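Local coordinates for protein dTDP-4-amino-4,6-dideoxyglucose formyltransferase (Shewanella sp. FDAARGOS_354, PDB 6V2T) that probably transfers a formyl group from a folate cofactor to the 4-amino group of dTDP-4-amino-4,6-dideoxyglucose, a sugar nucleotide linked to O-antigen synthesis, at residues R126-Q131 and N210-F215; I165-T170 and L235-S240; D243-Y248 and K256-L261. All blocks are in the same frame, centred on the assembly; numbering follows the deposited sequence.

Contact 1: residues R126-Q131 and N210-F215; sequences RGWFPQ and NGISDF. With 0FX (dTDP-4-amino-4,6-dideoxyglucose), chain G; FOL (folic acid), chain H.
R126 O accepts the backbone N-H of N210 at 2.9 Å in a nearly straight bond, part of a short parallel pairing between 126-127 and 209-210. The R126 side chain leads off the other way, to the carbonyls of I152 and K206. G127, at positive phi (89°), brings its CA to 3.6 Å from N210 O in a CA-H...O contact. W128 N returns a bond to N210 O (3.0 Å), while a water joins W128 O to N210 ND2. With CG anti to its carbonyl carbon (chi1 -76°), the W128 indole extends alongside I212. I212 CB sits 4.0 Å from the centroid of the five-membered ring, almost on its normal, in a CH-pi contact. The opposite face receives the amino nitrogen N4A of the bound sugar nucleotide, probably the group that is formylated, and folic acid lies at the edge, its N atom 3.2 Å from W128 NE1. F129, at the N-cap position of helix 130-137, drives its ring edge into the face of F215 in a T-shaped pair, centroids 4.8 Å apart and planes at 89°. One F129 face covers the deoxyribose of the nucleotide, with CZ also reaching the thymine; W128 CE3 lies over the other. Q131 bonds through NE2 to the deoxyribose O3 at 3.0 Å and also to S171 OG. Each short strand leads into a helix, 130-137 and 212-219: F215 packs on V132 of the former, N210 on F133, and Q131 reaches helix 171-194 at V174 and Y175.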
loop_
_atom_site.group_PDB
_atom_site.type_symbol
_atom_site.label_atom_id
_atom_site.label_comp_id
_atom_site.label_asym_id
_atom_site.label_seq_id
_atom_site.Cartn_x
_atom_site.Cartn_y
_atom_site.Cartn_z
ATOM N N ARG B 126 15.251 -8.526 -20.621
ATOM C CA ARG B 126 14.665 -9.764 -21.173
ATOM C C ARG B 126 14.295 -10.660 -19.984
ATOM O O ARG B 126 14.927 -10.546 -18.921
ATOM C CB ARG B 126 15.628 -10.467 -22.136
ATOM C CG ARG B 126 15.955 -9.684 -23.410
ATOM C CD ARG B 126 17.251 -10.125 -24.071
ATOM N NE ARG B 126 17.246 -11.570 -24.162
ATOM C CZ ARG B 126 18.288 -12.370 -23.934
ATOM N NH1 ARG B 126 19.494 -11.869 -23.717
ATOM N NH2 ARG B 126 18.104 -13.672 -23.911
ATOM N N GLY B 127 13.296 -11.524 -20.167
ATOM C CA GLY B 127 12.904 -12.538 -19.164
ATOM C C GLY B 127 11.883 -12.027 -18.176
ATOM O O GLY B 127 10.897 -11.475 -18.624
ATOM N N TRP B 128 12.084 -12.229 -16.872
ATOM C CA TRP B 128 10.992 -12.105 -15.875
ATOM C C TRP B 128 10.686 -10.661 -15.485
ATOM O O TRP B 128 11.599 -9.894 -15.165
ATOM C CB TRP B 128 11.292 -12.956 -14.652
ATOM C CG TRP B 128 11.037 -14.376 -15.002
ATOM C CD1 TRP B 128 11.861 -15.231 -15.684
ATOM C CD2 TRP B 128 9.792 -15.056 -14.821
ATOM N NE1 TRP B 128 11.232 -16.438 -15.860
ATOM C CE2 TRP B 128 9.966 -16.361 -15.335
ATOM C CE3 TRP B 128 8.602 -14.724 -14.167
ATOM C CZ2 TRP B 128 8.955 -17.322 -15.256
ATOM C CZ3 TRP B 128 7.609 -15.674 -14.093
ATOM C CH2 TRP B 128 7.783 -16.948 -14.637
ATOM N N PHE B 129 9.405 -10.311 -15.505
ATOM C CA PHE B 129 8.882 -9.074 -14.889
ATOM C C PHE B 129 9.780 -7.886 -15.255
ATOM O O PHE B 129 10.284 -7.177 -14.383
ATOM C CB PHE B 129 8.733 -9.238 -13.380
ATOM C CG PHE B 129 7.975 -10.472 -12.917
ATOM C CD1 PHE B 129 7.040 -11.097 -13.717
ATOM C CD2 PHE B 129 8.200 -10.998 -11.655
ATOM C CE1 PHE B 129 6.357 -12.225 -13.284
ATOM C CE2 PHE B 129 7.510 -12.116 -11.212
ATOM C CZ PHE B 129 6.582 -12.724 -12.026
ATOM N N PRO B 130 9.920 -7.570 -16.550
ATOM C CA PRO B 130 10.847 -6.509 -16.985
ATOM C C PRO B 130 10.703 -5.169 -16.262
ATOM O O PRO B 130 11.692 -4.588 -15.937
ATOM C CB PRO B 130 10.561 -6.409 -18.487
ATOM C CG PRO B 130 10.170 -7.827 -18.838
ATOM C CD PRO B 130 9.268 -8.235 -17.687
ATOM N N GLN B 131 9.475 -4.715 -15.985
ATOM C CA GLN B 131 9.247 -3.417 -15.323
ATOM C C GLN B 131 9.776 -3.444 -13.882
ATOM O O GLN B 131 10.204 -2.415 -13.454
ATOM C CB GLN B 131 7.774 -3.009 -15.442
ATOM C CG GLN B 131 6.889 -3.669 -14.399
ATOM C CD GLN B 131 6.567 -5.118 -14.697
ATOM O OE1 GLN B 131 6.797 -5.620 -15.784
ATOM N NE2 GLN B 131 5.979 -5.781 -13.718
ATOM N N ASN B 210 16.950 -11.505 -17.036
ATOM C CA ASN B 210 16.645 -11.737 -15.607
ATOM C C ASN B 210 15.828 -13.014 -15.523
ATOM O O ASN B 210 14.845 -13.107 -16.240
ATOM C CB ASN B 210 15.849 -10.577 -15.023
ATOM C CG ASN B 210 16.645 -9.299 -15.071
ATOM O OD1 ASN B 210 17.772 -9.269 -14.579
ATOM N ND2 ASN B 210 16.127 -8.300 -15.755
ATOM N N GLY B 211 16.232 -13.958 -14.690
ATOM C CA GLY B 211 15.463 -15.186 -14.481
ATOM C C GLY B 211 14.549 -15.074 -13.279
ATOM O O GLY B 211 14.680 -14.119 -12.487
ATOM N N ILE B 212 13.730 -16.096 -13.069
ATOM C CA ILE B 212 12.796 -16.123 -11.908
ATOM C C ILE B 212 13.611 -16.042 -10.616
ATOM O O ILE B 212 13.176 -15.373 -9.692
ATOM C CB ILE B 212 11.882 -17.357 -11.935
ATOM C CG1 ILE B 212 10.896 -17.328 -10.768
ATOM C CG2 ILE B 212 12.684 -18.645 -11.943
ATOM C CD1 ILE B 212 9.707 -18.240 -10.953
ATOM N N SER B 213 14.775 -16.682 -10.554
ATOM C CA SER B 213 15.603 -16.700 -9.323
ATOM C C SER B 213 16.209 -15.304 -9.058
ATOM O O SER B 213 16.446 -14.960 -7.884
ATOM C CB SER B 213 16.628 -17.812 -9.393
ATOM O OG SER B 213 17.594 -17.530 -10.381
ATOM N N ASP B 214 16.415 -14.481 -10.083
ATOM C CA ASP B 214 16.904 -13.098 -9.870
ATOM C C ASP B 214 15.769 -12.325 -9.179
ATOM O O ASP B 214 16.063 -11.597 -8.239
ATOM C CB ASP B 214 17.419 -12.498 -11.178
ATOM C CG ASP B 214 18.492 -13.389 -11.785
ATOM O OD1 ASP B 214 19.484 -13.666 -11.084
ATOM O OD2 ASP B 214 18.287 -13.871 -12.897
ATOM N N PHE B 215 14.518 -12.510 -9.609
ATOM C CA PHE B 215 13.355 -11.837 -8.980
ATOM C C PHE B 215 13.284 -12.250 -7.506
ATOM O O PHE B 215 13.254 -11.381 -6.638
ATOM C CB PHE B 215 12.058 -12.165 -9.726
ATOM C CG PHE B 215 10.835 -11.590 -9.057
ATOM C CD1 PHE B 215 10.612 -10.225 -9.063
ATOM C CD2 PHE B 215 9.966 -12.401 -8.345
ATOM C CE1 PHE B 215 9.514 -9.686 -8.404
ATOM C CE2 PHE B 215 8.846 -11.867 -7.724
ATOM C CZ PHE B 215 8.625 -10.504 -7.754
HETATM O O4P 0FX G . 2.898 -11.014 -17.540
HETATM P P2 0FX G . 2.125 -12.302 -17.251
HETATM O O3P 0FX G . 1.129 -12.633 -18.317
HETATM O O1G 0FX G . 3.264 -13.382 -17.302
HETATM C C1G 0FX G . 3.105 -14.490 -18.186
HETATM C C2G 0FX G . 3.511 -15.701 -17.371
HETATM O O2G 0FX G . 2.700 -15.919 -16.202
HETATM C C3G 0FX G . 4.948 -15.470 -16.933
HETATM O O3G 0FX G . 5.368 -16.665 -16.258
HETATM C C4G 0FX G . 5.855 -15.111 -18.127
HETATM N N4A 0FX G . 7.146 -14.637 -17.620
HETATM C C5G 0FX G . 5.314 -14.019 -19.043
HETATM C C6G 0FX G . 6.169 -13.900 -20.321
HETATM O O5G 0FX G . 3.949 -14.320 -19.350
HETATM O OPP 0FX G . 1.115 -12.491 -15.899
HETATM P P 0FX G . 1.906 -12.690 -14.560
HETATM O O1P 0FX G . 2.780 -13.845 -14.419
HETATM O O2P 0FX G . 0.869 -12.859 -13.481
HETATM O O5 0FX G . 2.638 -11.384 -14.063
HETATM C C5 0FX G . 2.063 -10.116 -14.242
HETATM C C4 0FX G . 2.749 -9.171 -13.247
HETATM O O4 0FX G . 2.397 -9.476 -11.896
HETATM C C3 0FX G . 4.284 -9.272 -13.230
HETATM O O3 0FX G . 4.885 -8.550 -14.296
HETATM C C2 0FX G . 4.687 -8.774 -11.819
HETATM C C1 0FX G . 3.427 -9.190 -11.011
HETATM N N11 0FX G . 3.718 -10.379 -10.223
HETATM C C61 0FX G . 3.346 -11.617 -10.617
HETATM C C51 0FX G . 3.638 -12.707 -9.799
HETATM C C5A 0FX G . 3.237 -14.113 -10.234
HETATM C C21 0FX G . 4.353 -10.184 -9.060
HETATM O O21 0FX G . 4.710 -8.924 -8.708
HETATM N N31 0FX G . 4.669 -11.218 -8.243
HETATM C C41 0FX G . 4.316 -12.483 -8.595
HETATM O O41 0FX G . 4.690 -13.515 -7.782
HETATM N N1 FOL H . 10.339 -19.638 -26.134
HETATM C C2 FOL H . 11.453 -19.428 -26.855
HETATM N NA2 FOL H . 12.137 -20.466 -27.326
HETATM N N3 FOL H . 11.874 -18.162 -27.153
HETATM C C4 FOL H . 11.210 -17.101 -26.669
HETATM O O4 FOL H . 11.675 -15.977 -26.995
HETATM C C4A FOL H . 10.054 -17.299 -25.919
HETATM N N5 FOL H . 9.358 -16.296 -25.382
HETATM C C6 FOL H . 8.390 -16.480 -24.296
HETATM C C7 FOL H . 7.664 -17.815 -24.548
HETATM N N8 FOL H . 8.549 -18.879 -24.938
HETATM C C8A FOL H . 9.644 -18.612 -25.666
HETATM C C9 FOL H . 9.001 -16.193 -22.874
HETATM N N10 FOL H . 8.423 -17.030 -21.819
HETATM C C11 FOL H . 10.434 -18.882 -18.619
HETATM C C12 FOL H . 9.066 -19.062 -18.833
HETATM C C13 FOL H . 8.417 -18.424 -19.895
HETATM C C14 FOL H . 9.103 -17.618 -20.780
HETATM C C15 FOL H . 10.471 -17.462 -20.581
HETATM C C16 FOL H . 11.130 -18.084 -19.517
HETATM C C FOL H . 11.142 -19.593 -17.490
HETATM O O FOL H . 10.587 -20.573 -17.045
HETATM N N FOL H . 12.351 -19.249 -17.038
HETATM O O HOH W 1 13.507 -8.693 -16.580
#

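Contact 2: residues I165-T170 and L235-S240; sequences IFEWDT and LLRALS. With NA (sodium ion), chain J; EDO (1,2-ethanediol), chain I.
R237 reaches from helix 229-238 into the turn at 166-169 and meets three of its carbonyls. Hydrogen bonding centres on NH1: it gives a bond of 2.7 Å to D169 O, straight and in plane for both partners, and a weak, bent one to F166 O at 3.0 Å. E167 O lies over the guanidinium face, 3.0 Å from R237 CZ, where no N-H points at it. With CG between the backbone N and the carbonyl carbon (chi1 81°), the arginine chain runs extended from CG to NE and carries the flat group across to the turn. Charge adds a looser term: E167 OE1 stands 3.6 Å from R237 NH2, well out of the guanidinium plane, a salt bridge without a directed hydrogen and doubtful, as E167 adopts two conformers. D234 pairs with R237 NE, and a 1,2-ethanediol, probably from the crystallisation liquor, accepts from NH2. Backbone packing is close at T170, whose CA makes a CH...O contact of 3.3 Å with R237 O and whose CB rests on S240 O. Within 165-170, D169 OD2 accepts the F166 N-H at 2.8 Å and also pairs with R177. W168 O binds sodium at 2.2 Å, completed by N173, A263 and two waters. This is a type I turn, F166 to D169, its end carbonyls bonded by an arginine, leading into the T170 N-cap of helix 171-194 beside the sodium site.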
loop_
_atom_site.group_PDB
_atom_site.type_symbol
_atom_site.label_atom_id
_atom_site.label_comp_id
_atom_site.label_asym_id
_atom_site.label_seq_id
_atom_site.Cartn_x
_atom_site.Cartn_y
_atom_site.Cartn_z
ATOM N N ILE B 165 8.586 5.334 -17.498
ATOM C CA ILE B 165 8.517 5.030 -16.045
ATOM C C ILE B 165 8.634 6.339 -15.268
ATOM O O ILE B 165 9.623 7.060 -15.476
ATOM C CB ILE B 165 9.615 4.055 -15.634
ATOM C CG1 ILE B 165 9.527 2.768 -16.450
ATOM C CG2 ILE B 165 9.526 3.775 -14.131
ATOM C CD1 ILE B 165 10.531 1.743 -16.041
ATOM N N PHE B 166 7.711 6.568 -14.341
ATOM C CA PHE B 166 7.740 7.749 -13.450
ATOM C C PHE B 166 8.296 7.356 -12.080
ATOM O O PHE B 166 8.233 6.147 -11.710
ATOM C CB PHE B 166 6.345 8.365 -13.428
ATOM C CG PHE B 166 5.773 8.643 -14.797
ATOM C CD1 PHE B 166 6.350 9.594 -15.625
ATOM C CD2 PHE B 166 4.668 7.959 -15.264
ATOM C CE1 PHE B 166 5.826 9.866 -16.882
ATOM C CE2 PHE B 166 4.150 8.221 -16.526
ATOM C CZ PHE B 166 4.727 9.171 -17.336
ATOM N N GLU B 167 8.830 8.354 -11.359
ATOM C CA GLU B 167 9.337 8.285 -9.960
ATOM C C GLU B 167 8.315 7.595 -9.047
ATOM O O GLU B 167 8.708 6.932 -8.101
ATOM C CB GLU B 167 9.544 9.708 -9.420
ATOM C CG GLU B 167 10.993 10.180 -9.385
ATOM C CD GLU B 167 12.056 9.223 -9.895
ATOM O OE1 GLU B 167 12.499 8.366 -9.107
ATOM O OE2 GLU B 167 12.480 9.370 -11.057
ATOM N N TRP B 168 7.033 7.881 -9.285
ATOM C CA TRP B 168 5.920 7.483 -8.377
ATOM C C TRP B 168 5.263 6.182 -8.865
ATOM O O TRP B 168 4.178 5.867 -8.383
ATOM C CB TRP B 168 4.867 8.583 -8.296
ATOM C CG TRP B 168 4.296 8.964 -9.624
ATOM C CD1 TRP B 168 3.199 8.459 -10.259
ATOM C CD2 TRP B 168 4.795 10.010 -10.464
ATOM N NE1 TRP B 168 2.997 9.105 -11.452
ATOM C CE2 TRP B 168 3.967 10.056 -11.604
ATOM C CE3 TRP B 168 5.879 10.883 -10.368
ATOM C CZ2 TRP B 168 4.194 10.951 -12.648
ATOM C CZ3 TRP B 168 6.099 11.766 -11.405
ATOM C CH2 TRP B 168 5.264 11.808 -12.515
ATOM N N ASP B 169 5.893 5.448 -9.776
ATOM C CA ASP B 169 5.333 4.187 -10.317
ATOM C C ASP B 169 5.730 3.030 -9.402
ATOM O O ASP B 169 6.952 2.910 -9.054
ATOM C CB ASP B 169 5.848 3.903 -11.729
ATOM C CG ASP B 169 5.099 4.604 -12.843
ATOM O OD1 ASP B 169 3.940 5.001 -12.630
ATOM O OD2 ASP B 169 5.668 4.674 -13.947
ATOM N N THR B 170 4.775 2.138 -9.133
ATOM C CA THR B 170 5.042 0.746 -8.701
ATOM C C THR B 170 5.160 -0.142 -9.931
ATOM O O THR B 170 4.846 0.296 -11.062
ATOM C CB THR B 170 3.922 0.224 -7.794
ATOM O OG1 THR B 170 2.724 0.234 -8.576
ATOM C CG2 THR B 170 3.759 1.087 -6.567
ATOM N N LEU B 235 13.480 0.272 -4.776
ATOM C CA LEU B 235 13.426 -1.205 -4.605
ATOM C C LEU B 235 12.017 -1.634 -4.170
ATOM O O LEU B 235 11.473 -2.622 -4.771
ATOM C CB LEU B 235 14.448 -1.616 -3.546
ATOM C CG LEU B 235 14.398 -3.068 -3.078
ATOM C CD1 LEU B 235 14.611 -3.994 -4.251
ATOM C CD2 LEU B 235 15.453 -3.326 -1.988
ATOM N N LEU B 236 11.468 -0.994 -3.129
ATOM C CA LEU B 236 10.148 -1.418 -2.561
ATOM C C LEU B 236 9.022 -1.107 -3.569
ATOM O O LEU B 236 8.129 -1.949 -3.718
ATOM C CB LEU B 236 9.916 -0.737 -1.212
ATOM C CG LEU B 236 10.908 -1.108 -0.114
ATOM C CD1 LEU B 236 10.610 -0.319 1.152
ATOM C CD2 LEU B 236 10.912 -2.608 0.162
ATOM N N ARG B 237 9.069 0.023 -4.279
ATOM C CA ARG B 237 8.034 0.310 -5.319
ATOM C C ARG B 237 8.148 -0.675 -6.487
ATOM O O ARG B 237 7.064 -1.132 -6.973
ATOM C CB ARG B 237 8.005 1.791 -5.717
ATOM C CG ARG B 237 9.051 2.226 -6.731
ATOM C CD ARG B 237 9.000 3.750 -6.813
ATOM N NE ARG B 237 10.138 4.296 -7.526
ATOM C CZ ARG B 237 10.228 4.499 -8.835
ATOM N NH1 ARG B 237 9.241 4.200 -9.671
ATOM N NH2 ARG B 237 11.349 5.010 -9.309
ATOM N N ALA B 238 9.372 -1.103 -6.858
ATOM C CA ALA B 238 9.619 -2.087 -7.932
ATOM C C ALA B 238 8.963 -3.422 -7.558
ATOM O O ALA B 238 8.521 -4.127 -8.452
ATOM C CB ALA B 238 11.100 -2.307 -8.154
ATOM N N LEU B 239 8.962 -3.751 -6.269
ATOM C CA LEU B 239 8.530 -5.067 -5.720
ATOM C C LEU B 239 7.063 -4.999 -5.245
ATOM O O LEU B 239 6.541 -6.009 -4.741
ATOM C CB LEU B 239 9.489 -5.435 -4.596
ATOM C CG LEU B 239 10.895 -5.809 -5.071
ATOM C CD1 LEU B 239 11.780 -6.207 -3.896
ATOM C CD2 LEU B 239 10.886 -6.918 -6.118
ATOM N N SER B 240 6.396 -3.879 -5.467
ATOM C CA SER B 240 4.992 -3.648 -5.069
ATOM C C SER B 240 4.102 -3.771 -6.290
ATOM O O SER B 240 4.283 -3.020 -7.266
ATOM C CB SER B 240 4.829 -2.357 -4.356
ATOM O OG SER B 240 5.664 -2.358 -3.218
HETATM NA NA NA J . 2.171 5.016 -7.951
HETATM C C1 EDO I . 11.851 6.490 -12.609
HETATM O O1 EDO I . 12.012 5.192 -12.041
HETATM C C2 EDO I . 13.183 7.004 -12.973
HETATM O O2 EDO I . 14.093 6.858 -11.877
HETATM O O HOH W 2 0.637 5.979 -9.288
HETATM O O HOH W 3 1.277 3.542 -6.221
#

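Contact 3: residues D243-Y248 and K256-L261; sequences DFNNAY and KVYIRL. With 0FX (dTDP-4-amino-4,6-dideoxyglucose), chain G.
Y258 lies between two aliphatic carbons: Y248 CB over one face of its ring, 3.9 Å from the centroid, and N245 CB over the opposite face at 4.0 Å, both CH-pi contacts. The two tyrosines run side by side on one face of the sheet, their rings oblique, from a non-hydrogen-bonded antiparallel pair. Because Y248 CG sits between its backbone N and carbonyl carbon (chi1 67°), its ring turns beneath the extended K256 chain, which crosses it with CD over the face and NZ 4.4 Å from the centroid, a cation-pi contact. A247 O accepts the I259 N-H at 2.9 Å, and a water joins A247 N to I259 O. R260 grips F244 O side-on: NE at 3.0 Å and NH1 at 3.2 Å approach from the same face of its carbonyl plane. The short approach of NH1 to N245 OD1 is weak and doubtful as a bond. R260 NH2 pairs with E264 of the second subunit, whose strand continues this sheet across the interface. In the loop, F244 lays its ring over the thymine of the sugar nucleotide, while N246 exchanges two hydrogen bonds with that base: OD1 accepts the N31-H at 2.9 Å and ND2 gives to O21. Holding the F244 carbonyl by a charged group, itself tied to the partner subunit, would steady the backbone beside the base, consistent with a tie between nucleotide binding and the dimer interface.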
loop_
_atom_site.group_PDB
_atom_site.type_symbol
_atom_site.label_atom_id
_atom_site.label_comp_id
_atom_site.label_asym_id
_atom_site.label_seq_id
_atom_site.Cartn_x
_atom_site.Cartn_y
_atom_site.Cartn_z
ATOM N N ASP B 243 -1.664 -7.090 -4.650
ATOM C CA ASP B 243 -1.668 -7.931 -3.427
ATOM C C ASP B 243 -0.587 -8.999 -3.488
ATOM O O ASP B 243 -0.541 -9.816 -2.536
ATOM C CB ASP B 243 -3.027 -8.594 -3.217
ATOM C CG ASP B 243 -4.045 -7.602 -2.700
ATOM O OD1 ASP B 243 -3.652 -6.736 -1.887
ATOM O OD2 ASP B 243 -5.196 -7.681 -3.137
ATOM N N PHE B 244 0.288 -8.982 -4.501
ATOM C CA PHE B 244 1.360 -10.007 -4.612
ATOM C C PHE B 244 2.218 -9.923 -3.351
ATOM O O PHE B 244 2.465 -8.818 -2.852
ATOM C CB PHE B 244 2.136 -9.880 -5.932
ATOM C CG PHE B 244 1.460 -10.551 -7.101
ATOM C CD1 PHE B 244 1.000 -9.812 -8.183
ATOM C CD2 PHE B 244 1.262 -11.925 -7.105
ATOM C CE1 PHE B 244 0.350 -10.426 -9.243
ATOM C CE2 PHE B 244 0.624 -12.544 -8.173
ATOM C CZ PHE B 244 0.175 -11.790 -9.238
ATOM N N ASN B 245 2.622 -11.087 -2.844
ATOM C CA ASN B 245 3.554 -11.246 -1.703
ATOM C C ASN B 245 4.956 -11.241 -2.275
ATOM O O ASN B 245 5.395 -12.294 -2.742
ATOM C CB ASN B 245 3.250 -12.536 -0.928
ATOM C CG ASN B 245 1.881 -12.492 -0.286
ATOM O OD1 ASN B 245 1.673 -11.785 0.698
ATOM N ND2 ASN B 245 0.942 -13.234 -0.845
ATOM N N ASN B 246 5.574 -10.072 -2.390
ATOM C CA ASN B 246 6.887 -9.985 -3.073
ATOM C C ASN B 246 7.971 -9.738 -2.026
ATOM O O ASN B 246 8.595 -10.720 -1.568
ATOM C CB ASN B 246 6.850 -8.989 -4.234
ATOM C CG ASN B 246 5.956 -9.406 -5.385
ATOM O OD1 ASN B 246 5.764 -10.594 -5.658
ATOM N ND2 ASN B 246 5.409 -8.427 -6.080
ATOM N N ALA B 247 8.272 -8.476 -1.726
ATOM C CA ALA B 247 9.359 -8.092 -0.809
ATOM C C ALA B 247 9.015 -8.621 0.586
ATOM O O ALA B 247 7.861 -8.484 1.000
ATOM C CB ALA B 247 9.550 -6.599 -0.817
ATOM N N TYR B 248 9.988 -9.205 1.264
ATOM C CA TYR B 248 9.881 -9.651 2.672
ATOM C C TYR B 248 11.256 -9.561 3.324
ATOM O O TYR B 248 12.249 -9.575 2.597
ATOM C CB TYR B 248 9.352 -11.082 2.760
ATOM C CG TYR B 248 10.312 -12.090 2.201
ATOM C CD1 TYR B 248 10.328 -12.375 0.845
ATOM C CD2 TYR B 248 11.257 -12.703 3.010
ATOM C CE1 TYR B 248 11.223 -13.280 0.308
ATOM C CE2 TYR B 248 12.171 -13.599 2.487
ATOM C CZ TYR B 248 12.136 -13.906 1.137
ATOM O OH TYR B 248 13.044 -14.763 0.603
ATOM N N LYS B 256 8.082 -14.425 8.058
ATOM C CA LYS B 256 8.391 -13.375 7.055
ATOM C C LYS B 256 7.496 -12.168 7.311
ATOM O O LYS B 256 6.294 -12.354 7.608
ATOM C CB LYS B 256 8.192 -13.920 5.634
ATOM C CG LYS B 256 9.260 -14.919 5.200
ATOM C CD LYS B 256 9.005 -15.569 3.861
ATOM C CE LYS B 256 9.936 -16.739 3.624
ATOM N NZ LYS B 256 9.939 -17.164 2.206
ATOM N N VAL B 257 8.068 -10.978 7.164
ATOM C CA VAL B 257 7.270 -9.732 7.090
ATOM C C VAL B 257 7.279 -9.269 5.637
ATOM O O VAL B 257 8.339 -8.892 5.177
ATOM C CB VAL B 257 7.813 -8.664 8.037
ATOM C CG1 VAL B 257 6.995 -7.394 7.892
ATOM C CG2 VAL B 257 7.801 -9.161 9.481
ATOM N N TYR B 258 6.126 -9.267 4.973
ATOM C CA TYR B 258 6.002 -8.751 3.581
ATOM C C TYR B 258 5.804 -7.233 3.626
ATOM O O TYR B 258 4.955 -6.711 4.416
ATOM C CB TYR B 258 4.911 -9.481 2.788
ATOM C CG TYR B 258 5.284 -10.905 2.461
ATOM C CD1 TYR B 258 5.994 -11.223 1.310
ATOM C CD2 TYR B 258 4.992 -11.934 3.343
ATOM C CE1 TYR B 258 6.348 -12.532 1.021
ATOM C CE2 TYR B 258 5.344 -13.243 3.072
ATOM C CZ TYR B 258 6.014 -13.546 1.902
ATOM O OH TYR B 258 6.374 -14.828 1.639
ATOM N N ILE B 259 6.572 -6.548 2.773
ATOM C CA ILE B 259 6.588 -5.071 2.655
ATOM C C ILE B 259 6.034 -4.684 1.289
ATOM O O ILE B 259 6.532 -5.206 0.290
ATOM C CB ILE B 259 8.021 -4.549 2.861
ATOM C CG1 ILE B 259 8.571 -4.964 4.224
ATOM C CG2 ILE B 259 8.074 -3.043 2.674
ATOM C CD1 ILE B 259 7.909 -4.260 5.396
ATOM N N ARG B 260 5.086 -3.745 1.267
ATOM C CA ARG B 260 4.510 -3.152 0.042
ATOM C C ARG B 260 4.586 -1.642 0.243
ATOM O O ARG B 260 4.490 -1.186 1.415
ATOM C CB ARG B 260 3.077 -3.626 -0.205
ATOM C CG ARG B 260 2.947 -5.118 -0.482
ATOM C CD ARG B 260 1.510 -5.659 -0.473
ATOM N NE ARG B 260 1.546 -7.122 -0.600
ATOM C CZ ARG B 260 1.565 -8.007 0.430
ATOM N NH1 ARG B 260 1.624 -9.301 0.181
ATOM N NH2 ARG B 260 1.515 -7.625 1.704
ATOM N N LEU B 261 4.733 -0.911 -0.849
ATOM C CA LEU B 261 4.811 0.575 -0.835
ATOM C C LEU B 261 3.913 1.107 -1.939
ATOM O O LEU B 261 3.858 0.492 -3.024
ATOM C CB LEU B 261 6.273 0.993 -1.042
ATOM C CG LEU B 261 6.575 2.492 -0.951
ATOM C CD1 LEU B 261 7.852 2.728 -0.172
ATOM C CD2 LEU B 261 6.693 3.107 -2.335
HETATM O O4P 0FX G . 2.898 -11.014 -17.540
HETATM P P2 0FX G . 2.125 -12.302 -17.251
HETATM O O3P 0FX G . 1.129 -12.633 -18.317
HETATM O O1G 0FX G . 3.264 -13.382 -17.302
HETATM C C1G 0FX G . 3.105 -14.490 -18.186
HETATM C C2G 0FX G . 3.511 -15.701 -17.371
HETATM O O2G 0FX G . 2.700 -15.919 -16.202
HETATM C C3G 0FX G . 4.948 -15.470 -16.933
HETATM O O3G 0FX G . 5.368 -16.665 -16.258
HETATM C C4G 0FX G . 5.855 -15.111 -18.127
HETATM N N4A 0FX G . 7.146 -14.637 -17.620
HETATM C C5G 0FX G . 5.314 -14.019 -19.043
HETATM C C6G 0FX G . 6.169 -13.900 -20.321
HETATM O O5G 0FX G . 3.949 -14.320 -19.350
HETATM O OPP 0FX G . 1.115 -12.491 -15.899
HETATM P P 0FX G . 1.906 -12.690 -14.560
HETATM O O1P 0FX G . 2.780 -13.845 -14.419
HETATM O O2P 0FX G . 0.869 -12.859 -13.481
HETATM O O5 0FX G . 2.638 -11.384 -14.063
HETATM C C5 0FX G . 2.063 -10.116 -14.242
HETATM C C4 0FX G . 2.749 -9.171 -13.247
HETATM O O4 0FX G . 2.397 -9.476 -11.896
HETATM C C3 0FX G . 4.284 -9.272 -13.230
HETATM O O3 0FX G . 4.885 -8.550 -14.296
HETATM C C2 0FX G . 4.687 -8.774 -11.819
HETATM C C1 0FX G . 3.427 -9.190 -11.011
HETATM N N11 0FX G . 3.718 -10.379 -10.223
HETATM C C61 0FX G . 3.346 -11.617 -10.617
HETATM C C51 0FX G . 3.638 -12.707 -9.799
HETATM C C5A 0FX G . 3.237 -14.113 -10.234
HETATM C C21 0FX G . 4.353 -10.184 -9.060
HETATM O O21 0FX G . 4.710 -8.924 -8.708
HETATM N N31 0FX G . 4.669 -11.218 -8.243
HETATM C C41 0FX G . 4.316 -12.483 -8.595
HETATM O O41 0FX G . 4.690 -13.515 -7.782
HETATM O O HOH W 4 6.151 -6.595 -2.061
#

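How the contacts relate
Contact 1 is the most buried of the three; contacts 2 and 3 are partly buried and both touch the second subunit. Contacts 1 and 3 grip the same nucleotide from different parts of the chain, contact 1 with aromatic rings mainly at the amino sugar and deoxyribose, contact 3 mainly at the base, and they meet where F215 packs on N246. Contact 2 stands back from the ligand and joins the formyl transferase and C-terminal family regions through an arginine among carbonyls, with sodium alongside. It borders contact 3 through probable hydrogen bonds from L261 N to S240 OG and from N246 ND2 to L239 O, and contact 1 through F215 against L239.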